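Local coordinates for xylooligosaccharide oxidase (Myceliophthora thermophila, PDB 5L6G), which oxidises the C1 hydroxyl of xylooligosaccharides and related sugars to lactones with a bicovalently bound FAD, reducing molecular oxygen to hydrogen peroxide, at residues 164-169 with 448-453; 341-346 with 452-457; 413-418 with 426-431. All blocks are in the same frame, centred on the assembly; numbering follows the deposited sequence.

How the contacts relate
All three contacts are mainly buried. Contact 1 lies at the heart of the chain, its centre about 3 Å from the chain's own; contacts 2 and 3, about 13 and 18 Å out, both touch a second xylose, and contact 2 reaches the surface at G455. Contacts 1 and 2 share A452 and D453, one loop serving the flavin with its first half and strand 341-349 with its second. Contacts 2 and 3 hold neighbouring strands of one antiparallel sheet. The chemistry shifts accordingly: neutral hydrogen bonds converging on a cofactor in contact 1, a buried salt bridge with waters in contact 2, and leucine packing with one water bridge in contact 3.

Contact 1. Residues 164-169 with 448-453; sequences SLHGGF and YINYAD. With FAD (flavin-adenine dinucleotide), chain D; XYP (beta-D-xylopyranose), chain H.
Edge-on in its own plane, the Y448 ring meets G168 N and the flavin O2, while CB of N450 lies over one face, offset toward the rim. H166 turns its ring obliquely to I449, whose CG2 comes within 3.5 Å of H166 CD2, and obliquely to the N450 amide, the two planes 72° apart. FAD O4B sits at the edge of the imidazole.

Three bonds fix Y448 OH. It accepts from G168 N at 2.8 Å, a bent bond (142°). It accepts also from N450 ND2 at 3.1 Å, nearly straight and in the amide plane. To FAD O2, Y448 OH donates over a very short 2.5 Å. CG anti to the backbone N (chi1 176°) puts the Y448 ring edge-on to the glycine loop, with OH at G168 N. The N450 amide is used at both ends: OD1 accepts from the ribityl O4' of FAD at 2.7 Å, and ND2 also bonds H163 O. F169 grips the pyrimidine ring with its backbone, N donating to O2 and O accepting from FAD N3 at 2.6 Å. The backbone angles of G167 and G168 suit glycine alone, and a CB on G167 would collide with the Y448 ring. H166 is held by G162 O and S215 OG.

On the xylose side of the flavin, Y451 OH and the sugar O1 share a very short hydrogen bond of 2.5 Å, in a substrate site shared with T154, R272 and E412. Here the FAD-binding domain and berberine-bridge-like segment close on the isoalloxazine, the arrangement of this enzyme's own oxygen-dependent FAD-linked oxidoreductase family.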
loop_
_atom_site.group_PDB
_atom_site.type_symbol
_atom_site.label_atom_id
_atom_site.label_comp_id
_atom_site.label_asym_id
_atom_site.label_seq_id
_atom_site.Cartn_x
_atom_site.Cartn_y
_atom_site.Cartn_z
ATOM N N SER A 164 -1.706 -5.854 1.624
ATOM C CA SER A 164 -0.675 -6.887 1.846
ATOM C C SER A 164 -0.237 -7.545 0.547
ATOM O O SER A 164 0.851 -8.084 0.466
ATOM C CB SER A 164 -1.135 -7.962 2.838
ATOM O OG SER A 164 -2.184 -8.761 2.309
ATOM N N LEU A 165 -1.078 -7.487 -0.469
ATOM C CA LEU A 165 -0.769 -8.166 -1.718
ATOM C C LEU A 165 0.123 -7.349 -2.639
ATOM O O LEU A 165 0.639 -7.882 -3.615
ATOM C CB LEU A 165 -2.047 -8.595 -2.452
ATOM C CG LEU A 165 -2.862 -9.698 -1.755
ATOM C CD1 LEU A 165 -4.167 -9.909 -2.495
ATOM C CD2 LEU A 165 -2.074 -10.999 -1.613
ATOM N N HIS A 166 0.323 -6.084 -2.327
ATOM C CA HIS A 166 1.208 -5.267 -3.134
ATOM C C HIS A 166 2.329 -4.613 -2.379
ATOM O O HIS A 166 3.017 -3.759 -2.945
ATOM C CB HIS A 166 0.412 -4.204 -3.840
ATOM C CG HIS A 166 -0.740 -4.759 -4.601
ATOM N ND1 HIS A 166 -1.976 -4.946 -4.033
ATOM C CD2 HIS A 166 -0.837 -5.199 -5.873
ATOM C CE1 HIS A 166 -2.794 -5.468 -4.930
ATOM N NE2 HIS A 166 -2.131 -5.615 -6.057
ATOM N N GLY A 167 2.513 -4.987 -1.114
ATOM C CA GLY A 167 3.630 -4.453 -0.330
ATOM C C GLY A 167 3.128 -4.139 1.072
ATOM O O GLY A 167 2.820 -5.064 1.838
ATOM N N GLY A 168 3.015 -2.844 1.378
ATOM C CA GLY A 168 2.445 -2.380 2.624
ATOM C C GLY A 168 3.516 -1.925 3.593
ATOM O O GLY A 168 4.081 -2.727 4.322
ATOM N N PHE A 169 3.777 -0.622 3.585
ATOM C CA PHE A 169 4.867 0.001 4.300
ATOM C C PHE A 169 4.297 0.896 5.407
ATOM O O PHE A 169 3.401 1.726 5.156
ATOM C CB PHE A 169 5.675 0.878 3.340
ATOM C CG PHE A 169 6.917 1.432 3.962
ATOM C CD1 PHE A 169 6.867 2.596 4.740
ATOM C CD2 PHE A 169 8.121 0.794 3.789
ATOM C CE1 PHE A 169 8.020 3.097 5.333
ATOM C CE2 PHE A 169 9.272 1.285 4.386
ATOM C CZ PHE A 169 9.214 2.430 5.164
ATOM N N TYR A 448 4.943 2.371 -7.108
ATOM C CA TYR A 448 4.392 1.523 -6.063
ATOM C C TYR A 448 2.897 1.538 -6.154
ATOM O O TYR A 448 2.263 2.548 -5.871
ATOM C CB TYR A 448 4.846 2.075 -4.717
ATOM C CG TYR A 448 4.324 1.410 -3.466
ATOM C CD1 TYR A 448 4.390 0.049 -3.290
ATOM C CD2 TYR A 448 3.833 2.169 -2.423
ATOM C CE1 TYR A 448 3.948 -0.549 -2.114
ATOM C CE2 TYR A 448 3.403 1.595 -1.240
ATOM C CZ TYR A 448 3.477 0.242 -1.078
ATOM O OH TYR A 448 3.024 -0.316 0.103
ATOM N N ILE A 449 2.342 0.408 -6.563
ATOM C CA ILE A 449 0.913 0.297 -6.870
ATOM C C ILE A 449 -0.023 0.462 -5.659
ATOM O O ILE A 449 -1.208 0.714 -5.832
ATOM C CB ILE A 449 0.628 -1.012 -7.662
ATOM C CG1 ILE A 449 -0.717 -0.927 -8.385
ATOM C CG2 ILE A 449 0.739 -2.233 -6.766
ATOM C CD1 ILE A 449 -1.028 -2.152 -9.220
ATOM N N ASN A 450 0.487 0.366 -4.427
ATOM C CA ASN A 450 -0.331 0.733 -3.297
ATOM C C ASN A 450 -0.637 2.228 -3.268
ATOM O O ASN A 450 -1.530 2.657 -2.556
ATOM C CB ASN A 450 0.261 0.225 -1.988
ATOM C CG ASN A 450 -0.230 -1.167 -1.648
ATOM O OD1 ASN A 450 -1.205 -1.631 -2.229
ATOM N ND2 ASN A 450 0.432 -1.831 -0.708
ATOM N N TYR A 451 0.086 3.015 -4.066
ATOM C CA TYR A 451 -0.316 4.392 -4.392
ATOM C C TYR A 451 -0.602 4.476 -5.912
ATOM O O TYR A 451 0.084 5.162 -6.693
ATOM C CB TYR A 451 0.749 5.383 -3.980
ATOM C CG TYR A 451 1.164 5.292 -2.529
ATOM C CD1 TYR A 451 0.230 5.187 -1.519
ATOM C CD2 TYR A 451 2.499 5.275 -2.170
ATOM C CE1 TYR A 451 0.616 5.099 -0.185
ATOM C CE2 TYR A 451 2.884 5.162 -0.842
ATOM C CZ TYR A 451 1.942 5.073 0.139
ATOM O OH TYR A 451 2.318 4.966 1.469
ATOM N N ALA A 452 -1.648 3.778 -6.298
ATOM C CA ALA A 452 -1.946 3.538 -7.696
ATOM C C ALA A 452 -2.184 4.838 -8.442
ATOM O O ALA A 452 -2.959 5.668 -8.004
ATOM C CB ALA A 452 -3.151 2.635 -7.828
ATOM N N ASP A 453 -1.490 4.989 -9.557
ATOM C CA ASP A 453 -1.497 6.225 -10.324
ATOM C C ASP A 453 -2.123 5.929 -11.688
ATOM O O ASP A 453 -1.460 5.420 -12.576
ATOM C CB ASP A 453 -0.049 6.699 -10.455
ATOM C CG ASP A 453 0.109 7.894 -11.373
ATOM O OD1 ASP A 453 -0.899 8.364 -11.950
ATOM O OD2 ASP A 453 1.262 8.328 -11.525
HETATM P PA FAD D . -8.969 -2.066 -2.564
HETATM O O1A FAD D . -10.116 -2.847 -1.967
HETATM O O2A FAD D . -9.327 -0.847 -3.353
HETATM O O5B FAD D . -7.999 -3.033 -3.337
HETATM C C5B FAD D . -6.798 -2.604 -3.983
HETATM C C4B FAD D . -6.395 -3.611 -5.037
HETATM O O4B FAD D . -6.176 -4.881 -4.418
HETATM C C3B FAD D . -7.474 -3.827 -6.086
HETATM O O3B FAD D . -6.867 -4.160 -7.317
HETATM C C2B FAD D . -8.226 -5.025 -5.568
HETATM O O2B FAD D . -8.960 -5.717 -6.570
HETATM C C1B FAD D . -7.104 -5.832 -4.954
HETATM N N9A FAD D . -7.616 -6.700 -3.892
HETATM C C8A FAD D . -8.308 -6.363 -2.807
HETATM N N7A FAD D . -8.617 -7.459 -2.074
HETATM C C5A FAD D . -8.084 -8.490 -2.728
HETATM C C6A FAD D . -8.065 -9.936 -2.519
HETATM N N6A FAD D . -8.671 -10.403 -1.411
HETATM N N1A FAD D . -7.447 -10.693 -3.450
HETATM C C2A FAD D . -6.841 -10.191 -4.529
HETATM N N3A FAD D . -6.821 -8.849 -4.784
HETATM C C4A FAD D . -7.427 -7.994 -3.916
HETATM N N1 FAD D . -0.104 2.075 1.776
HETATM C C2 FAD D . 1.091 1.822 2.396
HETATM O O2 FAD D . 1.921 1.054 1.836
HETATM N N3 FAD D . 1.371 2.356 3.611
HETATM C C4 FAD D . 0.499 3.151 4.278
HETATM O O4 FAD D . 0.745 3.657 5.409
HETATM C C4X FAD D . -0.808 3.475 3.669
HETATM N N5 FAD D . -1.745 4.269 4.265
HETATM C C5X FAD D . -2.979 4.539 3.695
HETATM C C6 FAD D . -3.945 5.332 4.329
HETATM C C7 FAD D . -5.171 5.585 3.693
HETATM C C7M FAD D . -6.175 6.462 4.401
HETATM C C8 FAD D . -5.493 4.976 2.356
HETATM C C8M FAD D . -6.844 5.174 1.679
HETATM C C9 FAD D . -4.522 4.182 1.755
HETATM C C9A FAD D . -3.273 3.950 2.358
HETATM N N10 FAD D . -2.267 3.158 1.743
HETATM C C10 FAD D . -1.036 2.885 2.343
HETATM C "C1'" FAD D . -2.461 2.549 0.432
HETATM C "C2'" FAD D . -3.006 1.159 0.522
HETATM O "O2'" FAD D . -1.918 0.299 0.874
HETATM C "C3'" FAD D . -3.480 0.800 -0.875
HETATM O "O3'" FAD D . -4.462 1.733 -1.341
HETATM C "C4'" FAD D . -4.078 -0.609 -0.835
HETATM O "O4'" FAD D . -3.874 -1.234 -2.111
HETATM C "C5'" FAD D . -5.537 -0.528 -0.466
HETATM O "O5'" FAD D . -6.003 -1.820 -0.069
HETATM P P FAD D . -7.564 -2.027 0.026
HETATM O O1P FAD D . -7.900 -3.467 0.253
HETATM O O2P FAD D . -8.151 -1.033 0.976
HETATM O O3P FAD D . -8.034 -1.470 -1.401
HETATM O O1 XYP H . 1.746 6.540 3.306
HETATM C C1 XYP H . 0.468 6.871 3.844
HETATM C C2 XYP H . 0.657 7.719 5.100
HETATM C C3 XYP H . -0.672 8.268 5.600
HETATM C C4 XYP H . -1.407 8.981 4.469
HETATM C C5 XYP H . -1.531 8.073 3.239
HETATM O O2 XYP H . 1.247 6.891 6.102
HETATM O O3 XYP H . -0.474 9.109 6.750
HETATM O O4 XYP H . -2.735 9.319 4.885
HETATM O O5 XYP H . -0.267 7.554 2.840
#

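Contact 2. Residues 341-346 with 452-457; sequences TFYSKS and ADPGLD. With XYP (beta-D-xylopyranose), chain I.
D453 reaches Y343 and K345 with its two carboxylate oxygens, one to each. OD1 of D453 accepts from Y343 OH at 2.6 Å, met on the syn side but 30° out of the carboxylate plane. OD2 of D453 takes K345 NZ at 2.7 Å through its syn lone pair, a salt bridge. The lysine chain bends at chi3 and chi4 (82° and 76°), curling its ammonium round to the syn side of OD2, where NZ also donates to Y343 OH.

In the next shell, G455 N donates to D453 OD1 at 2.8 Å from the face opposite the tyrosine, forming an Asx turn within the type I beta turn from D453 to L456. Water 3 joins S346 N to D453 OD2, and water 1 ties S344 O to A452 O. D430 gives K345 a second carboxylate. The Y343 ring lies edge-to-face with F426, and its CE1 comes within 3.7 Å of C5 of the second xylose (chain I), beside P454 and G455.

Replacing D453 with an alanine would probably leave the K345 ammonium without this charge mate and Y343 OH without its acceptor, and remove the Asx-turn bond, though the turn keeps its backbone bond from L456 N.

The lysine's place between two aspartates probably favours its charged form. With its oxygens shared among tyrosine, lysine, backbone and water, D453 pins the loop across strand 341-349 by charge and hydrogen bonding more than apolar packing.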
loop_
_atom_site.group_PDB
_atom_site.type_symbol
_atom_site.label_atom_id
_atom_site.label_comp_id
_atom_site.label_asym_id
_atom_site.label_seq_id
_atom_site.Cartn_x
_atom_site.Cartn_y
_atom_site.Cartn_z
ATOM N N THR A 341 -10.797 13.666 -2.303
ATOM C CA THR A 341 -10.683 13.937 -3.736
ATOM C C THR A 341 -9.246 14.319 -3.992
ATOM O O THR A 341 -8.757 15.292 -3.438
ATOM C CB THR A 341 -11.602 15.082 -4.168
ATOM O OG1 THR A 341 -12.956 14.757 -3.824
ATOM C CG2 THR A 341 -11.516 15.336 -5.664
ATOM N N PHE A 342 -8.562 13.571 -4.843
ATOM C CA PHE A 342 -7.138 13.777 -4.998
ATOM C C PHE A 342 -6.565 13.110 -6.248
ATOM O O PHE A 342 -7.219 12.264 -6.903
ATOM C CB PHE A 342 -6.406 13.250 -3.750
ATOM C CG PHE A 342 -6.533 11.757 -3.568
ATOM C CD1 PHE A 342 -7.658 11.215 -2.973
ATOM C CD2 PHE A 342 -5.544 10.896 -4.018
ATOM C CE1 PHE A 342 -7.794 9.838 -2.825
ATOM C CE2 PHE A 342 -5.671 9.513 -3.854
ATOM C CZ PHE A 342 -6.797 8.993 -3.262
ATOM N N TYR A 343 -5.325 13.512 -6.549
ATOM C CA TYR A 343 -4.450 12.798 -7.463
ATOM C C TYR A 343 -3.199 12.426 -6.693
ATOM O O TYR A 343 -2.798 13.159 -5.818
ATOM C CB TYR A 343 -4.087 13.646 -8.685
ATOM C CG TYR A 343 -3.168 12.931 -9.650
ATOM C CD1 TYR A 343 -3.478 11.681 -10.125
ATOM C CD2 TYR A 343 -1.994 13.515 -10.103
ATOM C CE1 TYR A 343 -2.649 11.013 -11.015
ATOM C CE2 TYR A 343 -1.158 12.859 -11.002
ATOM C CZ TYR A 343 -1.500 11.598 -11.454
ATOM O OH TYR A 343 -0.691 10.903 -12.343
ATOM N N SER A 344 -2.613 11.277 -7.006
ATOM C CA SER A 344 -1.416 10.839 -6.306
ATOM C C SER A 344 -0.461 10.118 -7.226
ATOM O O SER A 344 -0.860 9.524 -8.226
ATOM C CB SER A 344 -1.796 9.956 -5.117
ATOM O OG SER A 344 -0.664 9.388 -4.501
ATOM N N LYS A 345 0.823 10.241 -6.913
ATOM C CA LYS A 345 1.863 9.517 -7.611
ATOM C C LYS A 345 2.778 8.909 -6.563
ATOM O O LYS A 345 2.715 9.238 -5.350
ATOM C CB LYS A 345 2.647 10.435 -8.555
ATOM C CG LYS A 345 1.822 11.062 -9.664
ATOM C CD LYS A 345 2.660 11.793 -10.713
ATOM C CE LYS A 345 3.273 10.879 -11.768
ATOM N NZ LYS A 345 2.339 10.387 -12.825
ATOM N N SER A 346 3.600 7.979 -7.026
ATOM C CA SER A 346 4.605 7.384 -6.191
ATOM C C SER A 346 5.908 7.257 -6.937
ATOM O O SER A 346 5.982 7.460 -8.172
ATOM C CB SER A 346 4.133 5.992 -5.774
ATOM O OG SER A 346 4.276 5.083 -6.838
ATOM N N ALA A 452 -1.648 3.778 -6.298
ATOM C CA ALA A 452 -1.946 3.538 -7.696
ATOM C C ALA A 452 -2.184 4.838 -8.442
ATOM O O ALA A 452 -2.959 5.668 -8.004
ATOM C CB ALA A 452 -3.151 2.635 -7.828
ATOM N N ASP A 453 -1.490 4.989 -9.557
ATOM C CA ASP A 453 -1.497 6.225 -10.324
ATOM C C ASP A 453 -2.123 5.929 -11.688
ATOM O O ASP A 453 -1.460 5.420 -12.576
ATOM C CB ASP A 453 -0.049 6.699 -10.455
ATOM C CG ASP A 453 0.109 7.894 -11.373
ATOM O OD1 ASP A 453 -0.899 8.364 -11.950
ATOM O OD2 ASP A 453 1.262 8.328 -11.525
ATOM N N PRO A 454 -3.403 6.279 -11.869
ATOM C CA PRO A 454 -4.062 5.963 -13.143
ATOM C C PRO A 454 -3.598 6.838 -14.299
ATOM O O PRO A 454 -4.094 6.679 -15.414
ATOM C CB PRO A 454 -5.542 6.194 -12.837
ATOM C CG PRO A 454 -5.541 7.201 -11.733
ATOM C CD PRO A 454 -4.305 6.950 -10.923
ATOM N N GLY A 455 -2.654 7.744 -14.050
ATOM C CA GLY A 455 -2.035 8.533 -15.122
ATOM C C GLY A 455 -1.119 7.695 -16.004
ATOM O O GLY A 455 -0.811 8.090 -17.128
ATOM N N LEU A 456 -0.674 6.549 -15.500
ATOM C CA LEU A 456 0.217 5.660 -16.256
ATOM C C LEU A 456 -0.624 4.800 -17.179
ATOM O O LEU A 456 -1.614 4.214 -16.735
ATOM C CB LEU A 456 0.989 4.736 -15.320
ATOM C CG LEU A 456 1.684 5.392 -14.131
ATOM C CD1 LEU A 456 2.093 4.334 -13.127
ATOM C CD2 LEU A 456 2.881 6.245 -14.574
ATOM N N ASP A 457 -0.217 4.687 -18.439
ATOM C CA ASP A 457 -0.869 3.718 -19.321
ATOM C C ASP A 457 -0.507 2.298 -18.893
ATOM O O ASP A 457 0.399 2.082 -18.074
ATOM C CB ASP A 457 -0.646 3.991 -20.829
ATOM C CG ASP A 457 0.779 3.735 -21.319
ATOM O OD1 ASP A 457 1.493 2.819 -20.841
ATOM O OD2 ASP A 457 1.160 4.452 -22.277
HETATM O O1 XYP I . -7.790 9.697 -13.612
HETATM C C1 XYP I . -6.645 9.911 -14.405
HETATM C C2 XYP I . -6.972 10.966 -15.462
HETATM C C3 XYP I . -5.726 11.244 -16.266
HETATM C C4 XYP I . -4.638 11.707 -15.318
HETATM C C5 XYP I . -4.408 10.676 -14.235
HETATM O O2 XYP I . -8.042 10.538 -16.328
HETATM O O3 XYP I . -5.957 12.276 -17.221
HETATM O O4 XYP I . -3.458 11.927 -16.084
HETATM O O5 XYP I . -5.626 10.392 -13.545
HETATM O O HOH W 1 -3.364 8.375 -8.027
HETATM O O HOH W 2 1.348 10.434 -15.761
HETATM O O HOH W 3 2.996 7.196 -9.836
#

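Contact 3. Residues 413-418 with 426-431; sequences LYDRSF and FAFLDG. With XYP (beta-D-xylopyranose), chain I.
L429 leans from helix 426-437 onto strand 409-417, its side chain running past that of L413 in the opposite direction. CB starts on the helix face turned to the strand, CG comes within 4.0 Å of D415 CB, and there the chain forks. One branch, CD1, settles on the strand backbone, 3.5 Å from L413 O, and also touches D415 CB. The other, CD2, packs against L413 CB at 3.8 Å and reaches L413 CD2. With CG anti to the carbonyl carbon (chi1 -64°), both methyls face the strand.

Beside it, D415 OD2 approaches the edge of the F428 ring, 3.6 Å from F428 CD2, with carboxylate and ring planes 73° apart. Water 4 donates to D415 OD2 at 2.8 Å and accepts from L429 N, bridging the strand's carboxylate to the helix backbone. Y421 OH also bonds OD2, while R373 makes a salt bridge with OD1, so the buried charge is well partnered.

On another side of the helix, F426 lays one face under C4 of the second xylose (chain I) in a CH-pi-like stack, typical of carbohydrate-binding surfaces. Strand and helix axes run antiparallel at 168°, 9.2 Å apart, a helix packed on the antiparallel sheet of the substrate domain.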
loop_
_atom_site.group_PDB
_atom_site.type_symbol
_atom_site.label_atom_id
_atom_site.label_comp_id
_atom_site.label_asym_id
_atom_site.label_seq_id
_atom_site.Cartn_x
_atom_site.Cartn_y
_atom_site.Cartn_z
ATOM N N LEU A 413 3.331 10.989 -3.304
ATOM C CA LEU A 413 3.028 12.361 -3.681
ATOM C C LEU A 413 1.522 12.469 -3.801
ATOM O O LEU A 413 0.893 11.688 -4.486
ATOM C CB LEU A 413 3.699 12.769 -4.995
ATOM C CG LEU A 413 5.232 12.714 -5.127
ATOM C CD1 LEU A 413 5.726 11.311 -5.400
ATOM C CD2 LEU A 413 5.722 13.644 -6.231
ATOM N N TYR A 414 0.944 13.447 -3.117
ATOM C CA TYR A 414 -0.497 13.474 -2.900
ATOM C C TYR A 414 -0.996 14.879 -3.112
ATOM O O TYR A 414 -0.470 15.819 -2.529
ATOM C CB TYR A 414 -0.791 13.020 -1.480
ATOM C CG TYR A 414 -2.173 12.478 -1.214
ATOM C CD1 TYR A 414 -2.433 11.117 -1.329
ATOM C CD2 TYR A 414 -3.197 13.296 -0.766
ATOM C CE1 TYR A 414 -3.686 10.597 -1.053
ATOM C CE2 TYR A 414 -4.461 12.775 -0.482
ATOM C CZ TYR A 414 -4.683 11.418 -0.620
ATOM O OH TYR A 414 -5.900 10.871 -0.315
ATOM N N ASP A 415 -2.036 15.025 -3.921
ATOM C CA ASP A 415 -2.516 16.349 -4.338
ATOM C C ASP A 415 -4.038 16.336 -4.192
ATOM O O ASP A 415 -4.737 15.750 -5.010
ATOM C CB ASP A 415 -2.054 16.609 -5.774
ATOM C CG ASP A 415 -2.617 17.877 -6.376
ATOM O OD1 ASP A 415 -3.199 18.726 -5.634
ATOM O OD2 ASP A 415 -2.470 18.025 -7.632
ATOM N N ARG A 416 -4.526 16.951 -3.120
ATOM C CA ARG A 416 -5.906 16.790 -2.661
ATOM C C ARG A 416 -6.657 18.097 -2.845
ATOM O O ARG A 416 -6.121 19.157 -2.524
ATOM C CB ARG A 416 -5.923 16.413 -1.179
ATOM C CG ARG A 416 -7.310 16.326 -0.569
ATOM C CD ARG A 416 -7.239 16.017 0.916
ATOM N NE ARG A 416 -8.572 15.852 1.490
ATOM C CZ ARG A 416 -8.803 15.612 2.780
ATOM N NH1 ARG A 416 -7.801 15.532 3.651
ATOM N NH2 ARG A 416 -10.047 15.494 3.212
ATOM N N SER A 417 -7.869 18.027 -3.375
ATOM C CA SER A 417 -8.708 19.217 -3.482
ATOM C C SER A 417 -9.917 19.051 -2.576
ATOM O O SER A 417 -10.367 17.920 -2.361
ATOM C CB SER A 417 -9.168 19.438 -4.931
ATOM O OG SER A 417 -9.904 18.342 -5.423
ATOM N N PHE A 418 -10.407 20.168 -2.025
ATOM C CA PHE A 418 -11.671 20.179 -1.291
ATOM C C PHE A 418 -12.730 20.753 -2.222
ATOM O O PHE A 418 -12.968 21.948 -2.271
ATOM C CB PHE A 418 -11.562 21.012 -0.032
ATOM C CG PHE A 418 -10.684 20.408 1.008
ATOM C CD1 PHE A 418 -9.324 20.638 1.004
ATOM C CD2 PHE A 418 -11.212 19.585 1.993
ATOM C CE1 PHE A 418 -8.501 20.068 1.970
ATOM C CE2 PHE A 418 -10.394 19.021 2.973
ATOM C CZ PHE A 418 -9.037 19.264 2.956
ATOM N N PHE A 426 -3.067 17.576 -12.825
ATOM C CA PHE A 426 -2.152 16.438 -12.897
ATOM C C PHE A 426 -0.736 16.863 -13.248
ATOM O O PHE A 426 0.202 16.203 -12.865
ATOM C CB PHE A 426 -2.652 15.405 -13.901
ATOM C CG PHE A 426 -4.085 15.043 -13.697
ATOM C CD1 PHE A 426 -4.439 14.158 -12.700
ATOM C CD2 PHE A 426 -5.087 15.640 -14.464
ATOM C CE1 PHE A 426 -5.755 13.832 -12.482
ATOM C CE2 PHE A 426 -6.409 15.322 -14.249
ATOM C CZ PHE A 426 -6.748 14.428 -13.253
ATOM N N ALA A 427 -0.595 17.955 -13.990
ATOM C CA ALA A 427 0.719 18.433 -14.420
ATOM C C ALA A 427 1.617 18.732 -13.221
ATOM O O ALA A 427 2.845 18.652 -13.323
ATOM C CB ALA A 427 0.570 19.661 -15.287
ATOM N N PHE A 428 1.018 19.061 -12.090
ATOM C CA PHE A 428 1.811 19.363 -10.878
ATOM C C PHE A 428 2.625 18.134 -10.428
ATOM O O PHE A 428 3.850 18.144 -10.468
ATOM C CB PHE A 428 0.913 19.928 -9.755
ATOM C CG PHE A 428 1.518 19.844 -8.376
ATOM C CD1 PHE A 428 2.864 20.123 -8.171
ATOM C CD2 PHE A 428 0.733 19.519 -7.277
ATOM C CE1 PHE A 428 3.425 20.016 -6.893
ATOM C CE2 PHE A 428 1.290 19.435 -6.005
ATOM C CZ PHE A 428 2.633 19.675 -5.818
ATOM N N LEU A 429 1.972 17.080 -9.981
ATOM C CA LEU A 429 2.735 15.892 -9.608
ATOM C C LEU A 429 3.476 15.280 -10.780
ATOM O O LEU A 429 4.561 14.731 -10.589
ATOM C CB LEU A 429 1.864 14.852 -8.921
ATOM C CG LEU A 429 1.285 15.329 -7.593
ATOM C CD1 LEU A 429 0.559 14.175 -6.927
ATOM C CD2 LEU A 429 2.346 15.928 -6.665
ATOM N N ASP A 430 2.925 15.369 -11.994
ATOM C CA ASP A 430 3.621 14.810 -13.157
ATOM C C ASP A 430 4.982 15.464 -13.356
ATOM O O ASP A 430 5.975 14.777 -13.654
ATOM C CB ASP A 430 2.772 14.935 -14.443
ATOM C CG ASP A 430 1.598 13.959 -14.463
ATOM O OD1 ASP A 430 1.545 13.093 -13.553
ATOM O OD2 ASP A 430 0.726 14.068 -15.375
ATOM N N GLY A 431 5.018 16.786 -13.218
ATOM C CA GLY A 431 6.231 17.542 -13.403
ATOM C C GLY A 431 7.228 17.223 -12.298
ATOM O O GLY A 431 8.434 17.155 -12.537
HETATM O O1 XYP I . -7.790 9.697 -13.612
HETATM C C1 XYP I . -6.645 9.911 -14.405
HETATM C C2 XYP I . -6.972 10.966 -15.462
HETATM C C3 XYP I . -5.726 11.244 -16.266
HETATM C C4 XYP I . -4.638 11.707 -15.318
HETATM C C5 XYP I . -4.408 10.676 -14.235
HETATM O O2 XYP I . -8.042 10.538 -16.328
HETATM O O3 XYP I . -5.957 12.276 -17.221
HETATM O O4 XYP I . -3.458 11.927 -16.084
HETATM O O5 XYP I . -5.626 10.392 -13.545
HETATM O O HOH W 4 -0.883 16.825 -9.555
#